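Local coordinates for protein inositol-1-monophosphatase (Thermotoga maritima, PDB 2P3N) that catalyses the magnesium-dependent hydrolysis of phosphate monoesters, including inositol monophosphates and fructose 1,6-bisphosphate, with broad substrate specificity, as a homotetramer, at residues D2-F6 with F56-E60; L11-G15 with S95-A99. All coordinates share one frame; numbering follows the deposited sequence.

Contact 1: D2-F6 with F56-E60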
loop_
_atom_site.group_PDB
_atom_site.type_symbol
_atom_site.label_atom_id
_atom_site.label_comp_id
_atom_site.label_asym_id
_atom_site.label_seq_id
_atom_site.Cartn_x
_atom_site.Cartn_y
_atom_site.Cartn_z
ATOM N N ASP A 2 -6.677 1.687 -25.758
ATOM C CA ASP A 2 -7.386 0.448 -25.479
ATOM C C ASP A 2 -6.299 -0.527 -25.033
ATOM O O ASP A 2 -6.370 -1.096 -23.950
ATOM C CB ASP A 2 -8.074 -0.044 -26.762
ATOM C CG ASP A 2 -8.880 -1.315 -26.560
ATOM O OD1 ASP A 2 -9.696 -1.344 -25.614
ATOM O OD2 ASP A 2 -8.713 -2.274 -27.354
ATOM N N ARG A 3 -5.270 -0.677 -25.862
ATOM C CA ARG A 3 -4.175 -1.584 -25.570
ATOM C C ARG A 3 -3.444 -1.254 -24.277
ATOM O O ARG A 3 -3.213 -2.134 -23.452
ATOM C CB ARG A 3 -3.192 -1.602 -26.741
ATOM C CG ARG A 3 -3.749 -2.285 -27.992
ATOM C CD ARG A 3 -2.825 -2.162 -29.214
ATOM N NE ARG A 3 -3.401 -2.849 -30.373
ATOM C CZ ARG A 3 -3.124 -4.101 -30.724
ATOM N NH1 ARG A 3 -2.261 -4.821 -30.020
ATOM N NH2 ARG A 3 -3.741 -4.644 -31.761
ATOM N N LEU A 4 -3.075 0.008 -24.093
ATOM C CA LEU A 4 -2.361 0.409 -22.882
ATOM C C LEU A 4 -3.180 0.127 -21.624
ATOM O O LEU A 4 -2.691 -0.498 -20.692
ATOM C CB LEU A 4 -2.014 1.897 -22.932
ATOM C CG LEU A 4 -1.339 2.466 -21.684
ATOM C CD1 LEU A 4 0.099 1.952 -21.575
ATOM C CD2 LEU A 4 -1.354 3.981 -21.764
ATOM N N ASP A 5 -4.429 0.585 -21.617
ATOM C CA ASP A 5 -5.330 0.414 -20.481
ATOM C C ASP A 5 -5.564 -1.064 -20.155
ATOM O O ASP A 5 -5.623 -1.467 -18.982
ATOM C CB ASP A 5 -6.666 1.098 -20.790
ATOM C CG ASP A 5 -7.539 1.264 -19.561
ATOM O OD1 ASP A 5 -8.734 0.879 -19.601
ATOM O OD2 ASP A 5 -7.023 1.790 -18.558
ATOM N N PHE A 6 -5.717 -1.854 -21.214
ATOM C CA PHE A 6 -5.939 -3.294 -21.138
ATOM C C PHE A 6 -4.746 -3.946 -20.455
ATOM O O PHE A 6 -4.894 -4.809 -19.599
ATOM C CB PHE A 6 -6.083 -3.842 -22.564
ATOM C CG PHE A 6 -5.933 -5.333 -22.676
ATOM C CD1 PHE A 6 -7.026 -6.174 -22.511
ATOM C CD2 PHE A 6 -4.692 -5.898 -22.964
ATOM C CE1 PHE A 6 -6.885 -7.569 -22.632
ATOM C CE2 PHE A 6 -4.534 -7.288 -23.086
ATOM C CZ PHE A 6 -5.630 -8.124 -22.920
ATOM N N PHE A 56 -8.847 -11.092 -26.703
ATOM C CA PHE A 56 -9.167 -9.780 -27.264
ATOM C C PHE A 56 -8.354 -9.403 -28.492
ATOM O O PHE A 56 -8.694 -8.465 -29.212
ATOM C CB PHE A 56 -9.016 -8.689 -26.198
ATOM C CG PHE A 56 -10.043 -8.767 -25.112
ATOM C CD1 PHE A 56 -9.858 -9.609 -24.016
ATOM C CD2 PHE A 56 -11.232 -8.052 -25.213
ATOM C CE1 PHE A 56 -10.851 -9.740 -23.039
ATOM C CE2 PHE A 56 -12.230 -8.177 -24.242
ATOM C CZ PHE A 56 -12.038 -9.020 -23.158
ATOM N N PHE A 57 -7.282 -10.138 -28.736
ATOM C CA PHE A 57 -6.434 -9.861 -29.888
ATOM C C PHE A 57 -6.234 -11.166 -30.649
ATOM O O PHE A 57 -5.107 -11.586 -30.929
ATOM C CB PHE A 57 -5.119 -9.256 -29.393
ATOM C CG PHE A 57 -5.310 -7.971 -28.627
ATOM C CD1 PHE A 57 -5.324 -6.745 -29.284
ATOM C CD2 PHE A 57 -5.540 -7.990 -27.258
ATOM C CE1 PHE A 57 -5.568 -5.561 -28.586
ATOM C CE2 PHE A 57 -5.784 -6.812 -26.559
ATOM C CZ PHE A 57 -5.798 -5.600 -27.223
ATOM N N PRO A 58 -7.356 -11.809 -31.014
ATOM C CA PRO A 58 -7.463 -13.073 -31.736
ATOM C C PRO A 58 -6.325 -13.473 -32.664
ATOM O O PRO A 58 -5.663 -14.487 -32.430
ATOM C CB PRO A 58 -8.787 -12.923 -32.469
ATOM C CG PRO A 58 -9.602 -12.226 -31.474
ATOM C CD PRO A 58 -8.672 -11.143 -30.984
ATOM N N ASP A 59 -6.087 -12.698 -33.714
ATOM C CA ASP A 59 -5.034 -13.075 -34.646
ATOM C C ASP A 59 -3.763 -12.248 -34.548
ATOM O O ASP A 59 -3.286 -11.692 -35.540
ATOM C CB ASP A 59 -5.571 -13.083 -36.097
ATOM C CG ASP A 59 -6.293 -11.788 -36.479
ATOM O OD1 ASP A 59 -5.637 -10.721 -36.495
ATOM O OD2 ASP A 59 -7.514 -11.840 -36.769
ATOM N N GLU A 60 -3.217 -12.167 -33.343
ATOM C CA GLU A 60 -1.984 -11.427 -33.124
ATOM C C GLU A 60 -1.022 -12.390 -32.452
ATOM O O GLU A 60 -1.453 -13.341 -31.801
ATOM C CB GLU A 60 -2.268 -10.181 -32.284
ATOM C CG GLU A 60 -3.093 -9.179 -33.092
ATOM C CD GLU A 60 -3.439 -7.904 -32.350
ATOM O OE1 GLU A 60 -2.542 -7.335 -31.692
ATOM O OE2 GLU A 60 -4.607 -7.465 -32.450
#

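Contact 2: L11-G15 with S95-A99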
loop_
_atom_site.group_PDB
_atom_site.type_symbol
_atom_site.label_atom_id
_atom_site.label_comp_id
_atom_site.label_asym_id
_atom_site.label_seq_id
_atom_site.Cartn_x
_atom_site.Cartn_y
_atom_site.Cartn_z
ATOM N N LEU A 11 -2.056 -6.663 -16.044
ATOM C CA LEU A 11 -0.909 -6.927 -15.196
ATOM C C LEU A 11 -1.221 -6.635 -13.740
ATOM O O LEU A 11 -0.660 -7.263 -12.850
ATOM C CB LEU A 11 0.303 -6.105 -15.645
ATOM C CG LEU A 11 0.866 -6.367 -17.047
ATOM C CD1 LEU A 11 2.368 -6.359 -16.947
ATOM C CD2 LEU A 11 0.376 -7.687 -17.611
ATOM N N ARG A 12 -2.118 -5.682 -13.503
ATOM C CA ARG A 12 -2.485 -5.339 -12.141
ATOM C C ARG A 12 -3.308 -6.446 -11.518
ATOM O O ARG A 12 -3.209 -6.695 -10.321
ATOM C CB ARG A 12 -3.241 -4.012 -12.101
ATOM C CG ARG A 12 -2.315 -2.804 -12.024
ATOM C CD ARG A 12 -3.046 -1.482 -12.104
ATOM N NE ARG A 12 -2.126 -0.377 -11.864
ATOM C CZ ARG A 12 -2.465 0.910 -11.882
ATOM N NH1 ARG A 12 -3.716 1.274 -12.136
ATOM N NH2 ARG A 12 -1.548 1.840 -11.636
ATOM N N LYS A 13 -4.095 -7.134 -12.336
ATOM C CA LYS A 13 -4.932 -8.229 -11.858
ATOM C C LYS A 13 -4.060 -9.469 -11.607
ATOM O O LYS A 13 -4.113 -10.085 -10.539
ATOM C CB LYS A 13 -6.009 -8.547 -12.896
ATOM C CG LYS A 13 -7.053 -9.566 -12.459
ATOM C CD LYS A 13 -7.781 -10.110 -13.684
ATOM C CE LYS A 13 -8.956 -11.033 -13.329
ATOM N NZ LYS A 13 -10.137 -10.304 -12.776
ATOM N N VAL A 14 -3.254 -9.823 -12.598
ATOM C CA VAL A 14 -2.374 -10.970 -12.476
ATOM C C VAL A 14 -1.392 -10.756 -11.324
ATOM O O VAL A 14 -1.016 -11.701 -10.624
ATOM C CB VAL A 14 -1.600 -11.199 -13.789
ATOM C CG1 VAL A 14 -0.707 -12.418 -13.666
ATOM C CG2 VAL A 14 -2.581 -11.372 -14.940
ATOM N N GLY A 15 -0.984 -9.510 -11.116
ATOM C CA GLY A 15 -0.053 -9.217 -10.040
ATOM C C GLY A 15 -0.513 -9.788 -8.718
ATOM O O GLY A 15 0.307 -10.199 -7.888
ATOM N N SER A 95 8.564 -8.213 -11.203
ATOM C CA SER A 95 7.497 -7.566 -11.943
ATOM C C SER A 95 6.971 -8.407 -13.095
ATOM O O SER A 95 7.494 -9.486 -13.391
ATOM C CB SER A 95 8.003 -6.232 -12.488
ATOM O OG SER A 95 9.216 -6.400 -13.200
ATOM N N ILE A 96 5.911 -7.904 -13.722
ATOM C CA ILE A 96 5.294 -8.546 -14.874
ATOM C C ILE A 96 5.499 -7.558 -16.003
ATOM O O ILE A 96 5.255 -6.370 -15.843
ATOM C CB ILE A 96 3.780 -8.745 -14.709
ATOM C CG1 ILE A 96 3.460 -9.434 -13.381
ATOM C CG2 ILE A 96 3.260 -9.602 -15.844
ATOM C CD1 ILE A 96 1.948 -9.677 -13.195
ATOM N N SER A 97 5.940 -8.035 -17.152
ATOM C CA SER A 97 6.173 -7.117 -18.246
ATOM C C SER A 97 5.380 -7.480 -19.499
ATOM O O SER A 97 5.247 -8.656 -19.854
ATOM C CB SER A 97 7.668 -7.058 -18.549
ATOM O OG SER A 97 7.986 -5.896 -19.287
ATOM N N LEU A 98 4.836 -6.447 -20.144
ATOM C CA LEU A 98 4.050 -6.601 -21.365
ATOM C C LEU A 98 4.352 -5.492 -22.364
ATOM O O LEU A 98 4.027 -4.330 -22.123
ATOM C CB LEU A 98 2.544 -6.579 -21.062
ATOM C CG LEU A 98 1.659 -6.866 -22.283
ATOM C CD1 LEU A 98 1.950 -8.285 -22.791
ATOM C CD2 LEU A 98 0.189 -6.748 -21.919
ATOM N N ALA A 99 4.977 -5.851 -23.481
ATOM C CA ALA A 99 5.279 -4.878 -24.525
ATOM C C ALA A 99 4.507 -5.273 -25.772
ATOM O O ALA A 99 4.333 -6.461 -26.040
ATOM C CB ALA A 99 6.777 -4.860 -24.832
#

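Contact 1: D2-F6 with F56-E60
Arg-3 reaches from the first turn of helix 2-21 across the ring of Phe-57 to the carboxylate of Glu-60. Its CB points neither at the loop nor away from it; CG, anti to the carbonyl carbon (chi1 -70°), lies 3.8 Å from Phe-57 CE1, and the chain beyond brings the end nearer. From there to NE the chain is extended; NE lies 3.9 Å from Phe-57 CE1, and CZ follows at 3.6 Å from the same carbon. That carbon sits over the centre of one guanidinium face, the two planes 49° apart, so this is an oblique crossing and not a flat stack. At the tip, NH1 and NH2 both donate to Glu-60 OE1, NH2 at 2.9 Å, in a salt bridge made end-on with OE1 in the guanidinium plane. NH2 adds a weak bond to Glu-60 OE2.

Helix 40-56 ends at Phe-56, and residues 57-60 lead into strand 61-64 at the border of the seven-stranded sheet; this contact ties that turn to the start of helix 2-21. Trp-76 on the next strand also donates to Glu-60 OE1, so three N-H groups converge on one oxygen, while Tyr-100 makes a cation-pi contact with Arg-3.

At the CE2 edge of Phe-57, CE2 points onto the face of Phe-6, over its centre and 3.7 Å from Phe-6 CE2. The pair is T-shaped, planes at 69°, with Phe-57 giving the edge. Phe-56 completes the aromatic cluster obliquely, its CD1 3.9 Å from Phe-6 CE1.

Contact 2: L11-G15 with S95-A99
In the alpha/beta core of this inositol monophosphatase fold, helix 2-21 packs on the seven-stranded sheet, and here its third and fourth turns lie against strand 95-102. The two segments run nearly antiparallel, at 152°, with their axes 9.2 Å apart. Leu-11 and Ile-96 carry the contact, their side chains sliding past each other in opposite directions. Leu-11 directs CD1 onto the strand: it lies 3.5 Å from Ile-96 CG2 and 4.1 Å from Leu-98 CB. Its approach to the Ile-96 carbonyl oxygen is suspiciously tight, and with chi2 far from a staggered value the exact placement of this methyl is doubtful. CD2, its other methyl, touches Ile-96 CG2 at 3.9 Å.

Ile-96 answers with both branches. CG2 takes the Leu-11 methyls, whereas a chi1 of -51° sets CG1 beside the backbone N and the trans chi2 extends the chain to the helix. There CD1 meets Val-14 CG1 at 3.8 Å and rests against the helix backbone, 3.6 Å from Gly-15 N and equally near Leu-11 O. Ile-49 of helix 40-56 touches both Val-14 and Ile-96, bringing the second helix into the same core.

The CB bond of Ser-97 points away from the helix, and its side chain is about 4 Å from that of Asp-79, a ligand of the bound magnesium. The strand's backbone is paired with its neighbours at Asp-79 and His-112. Between helix and strand no hydrogen bond crosses: the two are joined by van der Waals contact of methyl groups, with no directional bond to fix their register.

Helix 2-21 supplies one side of both contacts, at its first turn in contact 1 and further along in contact 2; their centres are about 14 Å apart and their nearest atoms about 5 Å, without touching. Contact 1 sits near the rim of the chain, partly buried and remote from the annotated sites, and combines charge with aromatic rings to hold a turn. Contact 2 lies deeper, every touching residue buried, and is made by aliphatic side chains, with no hydrogen bond across, against a strand whose other face carries Ser-97, about 8 Å from the bound magnesium ion. Helix 40-56 takes part in contact 1 through its last residue and packs beside both, Ile-53 touching Phe-6 and Leu-98.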